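Local coordinates for porin (Rhodobacter capsulatus, PDB 2POR), which forms trimeric outer-membrane channels through which small hydrophilic solutes, up to about 0.6 kDa, diffuse passively, at residues S5-M10 against R24-F29; P103-D108 against A179-L184; E109-E114 against E144-E149. One frame throughout, in Å; residues are numbered along the deposited sequence.

Contact 1: residues S5-M10 against R24-F29; sequences SGDARM and RSRVLF
Asp7 and Arg26 face each other across the hairpin of strands 2-14 and 19-34, the first two strands of the sixteen-stranded porin barrel. The guanidinium approaches side-on: NE donates to Asp7 OD1 at 3.0 Å (167°), on the syn lone pair, while NH2 of Arg26 reaches Asp7 OD2, also at 3.0 Å. Two N-H groups thus fix the carboxylate's rotation, although the two planes stay 35° apart. Next along the strands, the guanidinium of Arg9 lies flat on that of Arg24, centres 3.7 Å apart and planes at 13°. Both chains run extended from CG to NE, which brings their ends level. Arg26 NE lies against the other face of Arg24, offset toward its rim, so Arg24 lies between Arg9 and Arg26; the carboxylate of Asp7, bonded to Arg26 and near Arg24, probably offsets part of the positive charge. On this arginine side Arg9 also touches Tyr91 and Thr92. Beneath them the backbones pair in antiparallel register, with Arg26 N to Asp7 O at 2.9 Å. On the opposite face of the sheet Ala8, Ser25 and Val27 pack against Ala43 and Phe45 of a second subunit. Water 2 bridges Arg24 to the acid, accepting from Arg24 NE and donating to Asp7 OD1, each at 2.8 Å.

Contact 2: residues P103-D108 against A179-L184; sequences PYLTGD and ADMEQL. With CA (calcium ion), chain B; C8E ((hydroxyethyloxy)tri(ethyloxy)octane), chain E.
Gln183 reaches from strand 181-192 to the backbone of Pro103. Gln183 CB lies 4.2 Å from Leu105 CD2, at the margin of an apolar patch. CG is anti to the backbone N (chi1 -175°) and the chain stays extended to CD, which carries the amide clear of its own strand and up to the carbonyl of Pro103. There Gln183 NE2 donates to Pro103 O at 2.9 Å with a nearly straight N-H (168°); the oxygen lies in the amide plane, while the donor is tilted 22° from the carbonyl plane. With His229 NE2 donating to OE1, and Pro103 O and Glu185 OE2 both accepting from NE2, the orientation of the amide is settled. The tail end of the detergent C8E, its C1, also lies beside OE1, though the modelled approach is doubtfully close. The loop grasped here runs between strands 68-73 and 118-125; in porins this long loop folds inward and narrows the channel, and here it meets the inner side of the barrel wall. Leu105 points at that wall: its CD2 rests on Glu182 CA at 3.7 Å and on Met181 CB at 4.0 Å, with Ile170 and Leu206 beside it. At the far end of the loop segment Asp108 OD2 binds a calcium ion at 2.2 Å, joined by Glu80 and four waters; one of these, water 4, lies at the edge of the Tyr104 ring, in its plane.

Contact 3: residues E109-E114 against E144-E149; sequences ERLTAE and EDDAQE
Between Leu111 and Glu149 sits water 7, gripped by three groups: it accepts from Leu111 N at 2.9 Å and donates to Thr112 OG1 and to Glu149 OE2, the latter at 2.7 Å. The other carboxylate oxygen, Glu149 OE1, takes the backbone N-H of Gly107 and lies 3.4 Å from Arg110 CB, alongside the aliphatic start of that side chain. Arg110 itself bends away at chi2 and chi3 and spends its NE on Leu105 O. Glu149 CG stands between the backbone N and the carbonyl carbon (chi1 56°), and from there the chain extends straight into the loop. Leu111 slides past it in the opposite direction. Leu111 CD1 touches Glu149 CG at 3.8 Å and ends close to Ala147 O, while its CD2 faces Ala147 CB at 4.3 Å. On the other flank water 8 donates both to Leu111 O and to Asp146 OD2, the second at 2.7 Å. A leucine replacing Glu149 would probably leave Gly107 N without its acceptor and water 7 without one of its three mates. The long loop between strands 68-73 and 118-125 meets the start of strand 148-158 here with no direct hydrogen bond between the two segments. Both water links end on carboxylate oxygens that accept, consistent with Asp146 and Glu149 being ionised and with a joint mediated by solvent.

From the N terminus, contact 1 comes first and closes the hairpin of strands 2-14 and 19-34, with 13 residues between its segments. The chain then passes strands 40-46, 60-65 and 68-73 and enters the long loop that serves both other contacts. Residues 103-108 open contact 2, which closes only at 179-184, 70 residues later; contact 3, from 109-114 to 144-149, is nested inside that span. These two touch directly through neighbouring loop residues, so successive parts of the loop are tied to strands 181-192 and 148-158. Contact 1 stands apart, its centre about 30 Å from that of contact 2.

Contact 1: residues S5-M10 against R24-F29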
loop_
_atom_site.group_PDB
_atom_site.type_symbol
_atom_site.label_atom_id
_atom_site.label_comp_id
_atom_site.label_asym_id
_atom_site.label_seq_id
_atom_site.Cartn_x
_atom_site.Cartn_y
_atom_site.Cartn_z
ATOM N N SER A 5 11.985 10.091 -1.914
ATOM C CA SER A 5 11.656 11.375 -2.503
ATOM C C SER A 5 10.126 11.363 -2.684
ATOM O O SER A 5 9.499 10.339 -2.360
ATOM C CB SER A 5 12.336 11.551 -3.837
ATOM O OG SER A 5 12.091 10.536 -4.796
ATOM N N GLY A 6 9.495 12.409 -3.175
ATOM C CA GLY A 6 8.047 12.426 -3.340
ATOM C C GLY A 6 7.613 13.596 -4.145
ATOM O O GLY A 6 8.399 14.432 -4.619
ATOM N N ASP A 7 6.317 13.657 -4.371
ATOM C CA ASP A 7 5.725 14.786 -5.063
ATOM C C ASP A 7 4.269 14.901 -4.621
ATOM O O ASP A 7 3.747 14.019 -3.926
ATOM C CB ASP A 7 5.818 14.634 -6.601
ATOM C CG ASP A 7 5.288 13.326 -7.176
ATOM O OD1 ASP A 7 4.136 12.990 -6.952
ATOM O OD2 ASP A 7 6.043 12.621 -7.808
ATOM N N ALA A 8 3.654 16.029 -4.935
ATOM C CA ALA A 8 2.265 16.326 -4.570
ATOM C C ALA A 8 1.781 17.437 -5.484
ATOM O O ALA A 8 2.587 18.061 -6.206
ATOM C CB ALA A 8 2.125 16.786 -3.116
ATOM N N ARG A 9 0.458 17.616 -5.619
ATOM C CA ARG A 9 -0.096 18.664 -6.456
ATOM C C ARG A 9 -1.479 18.979 -5.946
ATOM O O ARG A 9 -2.081 18.146 -5.240
ATOM C CB ARG A 9 -0.131 18.210 -7.918
ATOM C CG ARG A 9 -1.174 17.149 -8.208
ATOM C CD ARG A 9 -0.866 16.553 -9.537
ATOM N NE ARG A 9 -1.967 15.667 -9.884
ATOM C CZ ARG A 9 -1.922 14.791 -10.902
ATOM N NH1 ARG A 9 -0.842 14.627 -11.682
ATOM N NH2 ARG A 9 -3.015 14.034 -11.107
ATOM N N MET A 10 -1.984 20.178 -6.148
ATOM C CA MET A 10 -3.333 20.538 -5.715
ATOM C C MET A 10 -3.793 21.723 -6.536
ATOM O O MET A 10 -2.964 22.499 -7.019
ATOM C CB MET A 10 -3.418 20.870 -4.225
ATOM C CG MET A 10 -2.737 22.126 -3.769
ATOM S SD MET A 10 -3.131 22.407 -2.045
ATOM C CE MET A 10 -1.827 23.562 -1.889
ATOM N N ARG A 24 -3.140 15.116 -5.083
ATOM C CA ARG A 24 -2.593 13.805 -4.788
ATOM C C ARG A 24 -1.229 14.004 -4.124
ATOM O O ARG A 24 -0.679 15.100 -4.214
ATOM C CB ARG A 24 -2.326 12.964 -6.024
ATOM C CG ARG A 24 -1.267 13.346 -6.977
ATOM C CD ARG A 24 -1.037 12.233 -7.918
ATOM N NE ARG A 24 0.074 12.654 -8.766
ATOM C CZ ARG A 24 0.430 12.129 -9.931
ATOM N NH1 ARG A 24 -0.225 11.130 -10.513
ATOM N NH2 ARG A 24 1.553 12.568 -10.494
ATOM N N SER A 25 -0.677 12.993 -3.494
ATOM C CA SER A 25 0.701 13.016 -3.039
ATOM C C SER A 25 1.202 11.607 -3.244
ATOM O O SER A 25 0.438 10.622 -3.194
ATOM C CB SER A 25 0.801 13.458 -1.560
ATOM O OG SER A 25 -0.039 12.829 -0.636
ATOM N N ARG A 26 2.501 11.446 -3.530
ATOM C CA ARG A 26 3.142 10.158 -3.804
ATOM C C ARG A 26 4.532 10.140 -3.129
ATOM O O ARG A 26 5.096 11.220 -2.887
ATOM C CB ARG A 26 3.344 9.956 -5.307
ATOM C CG ARG A 26 2.025 10.147 -6.058
ATOM C CD ARG A 26 2.151 9.694 -7.478
ATOM N NE ARG A 26 3.176 10.451 -8.124
ATOM C CZ ARG A 26 3.619 10.189 -9.343
ATOM N NH1 ARG A 26 3.151 9.205 -10.085
ATOM N NH2 ARG A 26 4.624 10.910 -9.835
ATOM N N VAL A 27 5.075 8.972 -2.826
ATOM C CA VAL A 27 6.421 8.799 -2.269
ATOM C C VAL A 27 7.076 7.777 -3.185
ATOM O O VAL A 27 6.425 6.796 -3.599
ATOM C CB VAL A 27 6.348 8.280 -0.817
ATOM C CG1 VAL A 27 7.672 7.728 -0.295
ATOM C CG2 VAL A 27 5.947 9.472 0.036
ATOM N N LEU A 28 8.343 8.045 -3.548
ATOM C CA LEU A 28 9.161 7.139 -4.321
ATOM C C LEU A 28 10.283 6.541 -3.455
ATOM O O LEU A 28 10.969 7.233 -2.699
ATOM C CB LEU A 28 9.729 7.897 -5.530
ATOM C CG LEU A 28 10.753 7.168 -6.402
ATOM C CD1 LEU A 28 10.151 6.010 -7.191
ATOM C CD2 LEU A 28 11.293 8.166 -7.377
ATOM N N PHE A 29 10.443 5.229 -3.473
ATOM C CA PHE A 29 11.519 4.514 -2.797
ATOM C C PHE A 29 12.584 4.279 -3.844
ATOM O O PHE A 29 12.257 3.655 -4.863
ATOM C CB PHE A 29 11.082 3.152 -2.301
ATOM C CG PHE A 29 9.968 3.244 -1.287
ATOM C CD1 PHE A 29 10.219 3.685 -0.013
ATOM C CD2 PHE A 29 8.670 2.898 -1.648
ATOM C CE1 PHE A 29 9.182 3.788 0.895
ATOM C CE2 PHE A 29 7.635 2.999 -0.739
ATOM C CZ PHE A 29 7.887 3.447 0.534
HETATM O O HOH W 1 13.502 8.232 -4.085
HETATM O O HOH W 2 1.877 14.459 -7.565
#

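Contact 2: residues P103-D108 against A179-L184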
loop_
_atom_site.group_PDB
_atom_site.type_symbol
_atom_site.label_atom_id
_atom_site.label_comp_id
_atom_site.label_asym_id
_atom_site.label_seq_id
_atom_site.Cartn_x
_atom_site.Cartn_y
_atom_site.Cartn_z
ATOM N N PRO A 103 2.423 7.897 -29.002
ATOM C CA PRO A 103 1.683 6.637 -29.054
ATOM C C PRO A 103 2.550 5.447 -29.368
ATOM O O PRO A 103 2.501 4.900 -30.478
ATOM C CB PRO A 103 0.592 6.905 -30.090
ATOM C CG PRO A 103 1.239 7.874 -31.053
ATOM C CD PRO A 103 2.045 8.771 -30.135
ATOM N N TYR A 104 3.381 5.021 -28.411
ATOM C CA TYR A 104 4.205 3.863 -28.664
ATOM C C TYR A 104 3.316 2.629 -28.591
ATOM O O TYR A 104 2.368 2.567 -27.812
ATOM C CB TYR A 104 5.352 3.747 -27.629
ATOM C CG TYR A 104 6.289 4.957 -27.720
ATOM C CD1 TYR A 104 7.210 5.021 -28.742
ATOM C CD2 TYR A 104 6.226 5.986 -26.786
ATOM C CE1 TYR A 104 8.058 6.118 -28.815
ATOM C CE2 TYR A 104 7.079 7.077 -26.862
ATOM C CZ TYR A 104 7.986 7.118 -27.890
ATOM O OH TYR A 104 8.828 8.179 -28.054
ATOM N N LEU A 105 3.661 1.659 -29.426
ATOM C CA LEU A 105 2.932 0.412 -29.491
ATOM C C LEU A 105 3.233 -0.519 -28.325
ATOM O O LEU A 105 2.331 -1.236 -27.893
ATOM C CB LEU A 105 3.247 -0.296 -30.858
ATOM C CG LEU A 105 2.524 -1.641 -31.244
ATOM C CD1 LEU A 105 1.033 -1.361 -31.444
ATOM C CD2 LEU A 105 3.117 -2.223 -32.512
ATOM N N THR A 106 4.469 -0.600 -27.773
ATOM C CA THR A 106 4.787 -1.611 -26.762
ATOM C C THR A 106 5.302 -0.982 -25.454
ATOM O O THR A 106 5.510 0.242 -25.417
ATOM C CB THR A 106 5.841 -2.657 -27.334
ATOM O OG1 THR A 106 7.120 -2.005 -27.400
ATOM C CG2 THR A 106 5.418 -3.252 -28.718
ATOM N N GLY A 107 5.494 -1.811 -24.408
ATOM C CA GLY A 107 6.048 -1.416 -23.116
ATOM C C GLY A 107 5.077 -0.496 -22.448
ATOM O O GLY A 107 3.946 -0.304 -22.909
ATOM N N ASP A 108 5.503 0.009 -21.305
ATOM C CA ASP A 108 4.722 0.959 -20.534
ATOM C C ASP A 108 3.271 0.495 -20.320
ATOM O O ASP A 108 2.288 1.160 -20.687
ATOM C CB ASP A 108 4.703 2.311 -21.231
ATOM C CG ASP A 108 4.272 3.462 -20.338
ATOM O OD1 ASP A 108 4.241 3.315 -19.118
ATOM O OD2 ASP A 108 4.008 4.561 -20.844
ATOM N N ALA A 179 -5.033 -9.437 -35.001
ATOM C CA ALA A 179 -3.993 -9.364 -36.004
ATOM C C ALA A 179 -2.662 -9.011 -35.334
ATOM O O ALA A 179 -2.628 -8.366 -34.279
ATOM C CB ALA A 179 -4.265 -8.251 -37.011
ATOM N N ASP A 180 -1.562 -9.428 -35.910
ATOM C CA ASP A 180 -0.243 -8.929 -35.514
ATOM C C ASP A 180 -0.124 -7.432 -35.766
ATOM O O ASP A 180 -0.740 -6.916 -36.716
ATOM C CB ASP A 180 0.832 -9.582 -36.314
ATOM C CG ASP A 180 1.039 -11.044 -36.043
ATOM O OD1 ASP A 180 0.637 -11.525 -34.992
ATOM O OD2 ASP A 180 1.637 -11.696 -36.894
ATOM N N MET A 181 0.680 -6.703 -34.981
ATOM C CA MET A 181 0.771 -5.264 -35.146
ATOM C C MET A 181 2.257 -4.871 -35.253
ATOM O O MET A 181 3.126 -5.616 -34.775
ATOM C CB MET A 181 0.146 -4.557 -33.944
ATOM C CG MET A 181 -1.282 -5.005 -33.572
ATOM S SD MET A 181 -2.172 -3.953 -32.426
ATOM C CE MET A 181 -2.451 -5.257 -31.301
ATOM N N GLU A 182 2.593 -3.755 -35.885
ATOM C CA GLU A 182 3.961 -3.276 -35.909
ATOM C C GLU A 182 3.922 -1.797 -36.124
ATOM O O GLU A 182 2.894 -1.259 -36.566
ATOM C CB GLU A 182 4.777 -3.893 -37.002
ATOM C CG GLU A 182 4.243 -3.629 -38.381
ATOM C CD GLU A 182 5.228 -3.957 -39.493
ATOM O OE1 GLU A 182 5.843 -5.031 -39.475
ATOM O OE2 GLU A 182 5.373 -3.100 -40.370
ATOM N N GLN A 183 5.000 -1.092 -35.754
ATOM C CA GLN A 183 5.074 0.352 -35.925
ATOM C C GLN A 183 6.551 0.707 -36.038
ATOM O O GLN A 183 7.376 0.123 -35.328
ATOM C CB GLN A 183 4.448 1.038 -34.719
ATOM C CG GLN A 183 4.349 2.530 -34.820
ATOM C CD GLN A 183 3.562 3.042 -33.646
ATOM O OE1 GLN A 183 2.368 2.867 -33.629
ATOM N NE2 GLN A 183 4.047 3.692 -32.605
ATOM N N LEU A 184 6.857 1.595 -36.960
ATOM C CA LEU A 184 8.199 2.094 -37.168
ATOM C C LEU A 184 8.172 3.547 -36.774
ATOM O O LEU A 184 7.213 4.232 -37.125
ATOM C CB LEU A 184 8.599 2.005 -38.615
ATOM C CG LEU A 184 9.973 2.626 -38.968
ATOM C CD1 LEU A 184 11.137 1.642 -38.717
ATOM C CD2 LEU A 184 9.925 3.051 -40.419
HETATM CA CA CA B . 4.145 5.904 -22.637
HETATM C C1 C8E E . -0.268 2.757 -32.107
HETATM C C2 C8E E . -1.092 2.521 -30.866
HETATM C C3 C8E E . -1.753 3.824 -30.572
HETATM C C4 C8E E . -2.484 3.557 -29.288
HETATM C C5 C8E E . -2.626 4.809 -28.431
HETATM C C6 C8E E . -3.302 5.990 -29.122
HETATM C C7 C8E E . -3.752 7.085 -28.137
HETATM C C8 C8E E . -4.372 8.146 -29.006
HETATM O O9 C8E E . -5.195 9.162 -28.472
HETATM C C10 C8E E . -6.428 9.266 -29.176
HETATM C C11 C8E E . -7.132 10.537 -28.844
HETATM O O12 C8E E . -8.549 10.591 -28.897
HETATM C C13 C8E E . -9.163 10.313 -27.633
HETATM C C14 C8E E . -10.177 9.162 -27.586
HETATM O O15 C8E E . -11.284 9.171 -28.513
HETATM C C16 C8E E . -12.593 9.141 -27.901
HETATM C C17 C8E E . -13.478 10.409 -28.006
HETATM O O18 C8E E . -14.926 10.458 -27.874
HETATM C C19 C8E E . -15.624 10.137 -29.113
HETATM C C20 C8E E . -16.556 11.202 -29.734
HETATM O O21 C8E E . -16.082 12.514 -29.400
HETATM O O HOH W 3 4.096 7.897 -21.444
HETATM O O HOH W 4 4.290 7.417 -24.342
HETATM O O HOH W 5 3.148 4.386 -24.245
HETATM O O HOH W 6 1.851 6.500 -22.486
#

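Contact 3: residues E109-E114 against E144-E149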
loop_
_atom_site.group_PDB
_atom_site.type_symbol
_atom_site.label_atom_id
_atom_site.label_comp_id
_atom_site.label_asym_id
_atom_site.label_seq_id
_atom_site.Cartn_x
_atom_site.Cartn_y
_atom_site.Cartn_z
ATOM N N GLU A 109 3.237 -0.728 -19.773
ATOM C CA GLU A 109 2.023 -1.401 -19.322
ATOM C C GLU A 109 1.133 -1.949 -20.447
ATOM O O GLU A 109 -0.025 -2.265 -20.187
ATOM C CB GLU A 109 1.168 -0.471 -18.460
ATOM C CG GLU A 109 1.879 0.037 -17.223
ATOM C CD GLU A 109 0.986 0.936 -16.405
ATOM O OE1 GLU A 109 0.717 2.043 -16.865
ATOM O OE2 GLU A 109 0.552 0.502 -15.337
ATOM N N ARG A 110 1.601 -2.096 -21.690
ATOM C CA ARG A 110 0.845 -2.764 -22.769
ATOM C C ARG A 110 0.576 -4.219 -22.368
ATOM O O ARG A 110 -0.572 -4.678 -22.389
ATOM C CB ARG A 110 1.637 -2.724 -24.095
ATOM C CG ARG A 110 0.945 -3.353 -25.313
ATOM C CD ARG A 110 -0.311 -2.494 -25.609
ATOM N NE ARG A 110 0.108 -1.269 -26.277
ATOM C CZ ARG A 110 -0.445 -0.065 -26.161
ATOM N NH1 ARG A 110 -1.486 0.100 -25.377
ATOM N NH2 ARG A 110 0.006 0.984 -26.848
ATOM N N LEU A 111 1.585 -4.980 -21.954
ATOM C CA LEU A 111 1.408 -6.344 -21.526
ATOM C C LEU A 111 1.817 -6.617 -20.093
ATOM O O LEU A 111 1.633 -7.729 -19.581
ATOM C CB LEU A 111 2.189 -7.231 -22.454
ATOM C CG LEU A 111 1.657 -7.353 -23.866
ATOM C CD1 LEU A 111 2.563 -8.156 -24.733
ATOM C CD2 LEU A 111 0.340 -8.067 -23.791
ATOM N N THR A 112 2.385 -5.626 -19.393
ATOM C CA THR A 112 2.870 -5.831 -18.032
ATOM C C THR A 112 1.662 -6.130 -17.154
ATOM O O THR A 112 0.650 -5.431 -17.277
ATOM C CB THR A 112 3.580 -4.547 -17.539
ATOM O OG1 THR A 112 4.392 -4.118 -18.631
ATOM C CG2 THR A 112 4.353 -4.769 -16.258
ATOM N N ALA A 113 1.725 -7.084 -16.238
ATOM C CA ALA A 113 0.593 -7.433 -15.402
ATOM C C ALA A 113 1.093 -8.200 -14.192
ATOM O O ALA A 113 2.300 -8.456 -14.084
ATOM C CB ALA A 113 -0.365 -8.319 -16.226
ATOM N N GLU A 114 0.171 -8.615 -13.308
ATOM C CA GLU A 114 0.510 -9.365 -12.135
ATOM C C GLU A 114 1.326 -10.565 -12.528
ATOM O O GLU A 114 1.033 -11.244 -13.507
ATOM C CB GLU A 114 -0.774 -9.748 -11.458
ATOM C CG GLU A 114 -0.496 -10.600 -10.226
ATOM C CD GLU A 114 -1.668 -10.930 -9.288
ATOM O OE1 GLU A 114 -2.813 -10.658 -9.637
ATOM O OE2 GLU A 114 -1.429 -11.460 -8.198
ATOM N N GLU A 144 0.118 -20.295 -20.210
ATOM C CA GLU A 144 -0.843 -19.862 -21.211
ATOM C C GLU A 144 -0.230 -18.851 -22.171
ATOM O O GLU A 144 0.373 -17.877 -21.707
ATOM C CB GLU A 144 -2.043 -19.281 -20.461
ATOM C CG GLU A 144 -3.269 -19.073 -21.366
ATOM C CD GLU A 144 -4.401 -18.167 -20.859
ATOM O OE1 GLU A 144 -4.583 -18.037 -19.644
ATOM O OE2 GLU A 144 -5.107 -17.588 -21.698
ATOM N N ASP A 145 -0.363 -19.039 -23.485
ATOM C CA ASP A 145 0.198 -18.145 -24.480
ATOM C C ASP A 145 -0.398 -16.785 -24.449
ATOM O O ASP A 145 -1.616 -16.645 -24.321
ATOM C CB ASP A 145 0.016 -18.625 -25.911
ATOM C CG ASP A 145 0.877 -19.828 -26.317
ATOM O OD1 ASP A 145 2.026 -19.924 -25.890
ATOM O OD2 ASP A 145 0.408 -20.665 -27.092
ATOM N N ASP A 146 0.458 -15.774 -24.584
ATOM C CA ASP A 146 0.010 -14.395 -24.517
ATOM C C ASP A 146 0.484 -13.777 -25.804
ATOM O O ASP A 146 1.230 -14.378 -26.580
ATOM C CB ASP A 146 0.657 -13.685 -23.265
ATOM C CG ASP A 146 -0.041 -12.424 -22.756
ATOM O OD1 ASP A 146 -0.971 -11.944 -23.398
ATOM O OD2 ASP A 146 0.311 -11.898 -21.704
ATOM N N ALA A 147 -0.008 -12.572 -26.118
ATOM C CA ALA A 147 0.591 -11.759 -27.178
ATOM C C ALA A 147 2.042 -11.475 -26.723
ATOM O O ALA A 147 2.296 -11.480 -25.506
ATOM C CB ALA A 147 -0.119 -10.421 -27.307
ATOM N N GLN A 148 2.998 -11.263 -27.597
ATOM C CA GLN A 148 4.343 -11.004 -27.132
ATOM C C GLN A 148 4.816 -9.734 -27.769
ATOM O O GLN A 148 4.661 -9.620 -28.984
ATOM C CB GLN A 148 5.174 -12.131 -27.531
ATOM C CG GLN A 148 6.580 -11.865 -27.056
ATOM C CD GLN A 148 7.449 -13.075 -27.219
ATOM O OE1 GLN A 148 8.390 -13.276 -26.460
ATOM N NE2 GLN A 148 7.175 -14.000 -28.133
ATOM N N GLU A 149 5.376 -8.771 -27.032
ATOM C CA GLU A 149 5.801 -7.525 -27.645
ATOM C C GLU A 149 7.317 -7.508 -27.705
ATOM O O GLU A 149 7.951 -8.275 -26.958
ATOM C CB GLU A 149 5.341 -6.329 -26.855
ATOM C CG GLU A 149 5.792 -6.351 -25.389
ATOM C CD GLU A 149 5.254 -5.244 -24.517
ATOM O OE1 GLU A 149 4.425 -4.447 -24.972
ATOM O OE2 GLU A 149 5.664 -5.193 -23.353
HETATM O O HOH W 7 4.181 -3.872 -21.479
HETATM O O HOH W 8 -0.239 -9.880 -19.978
#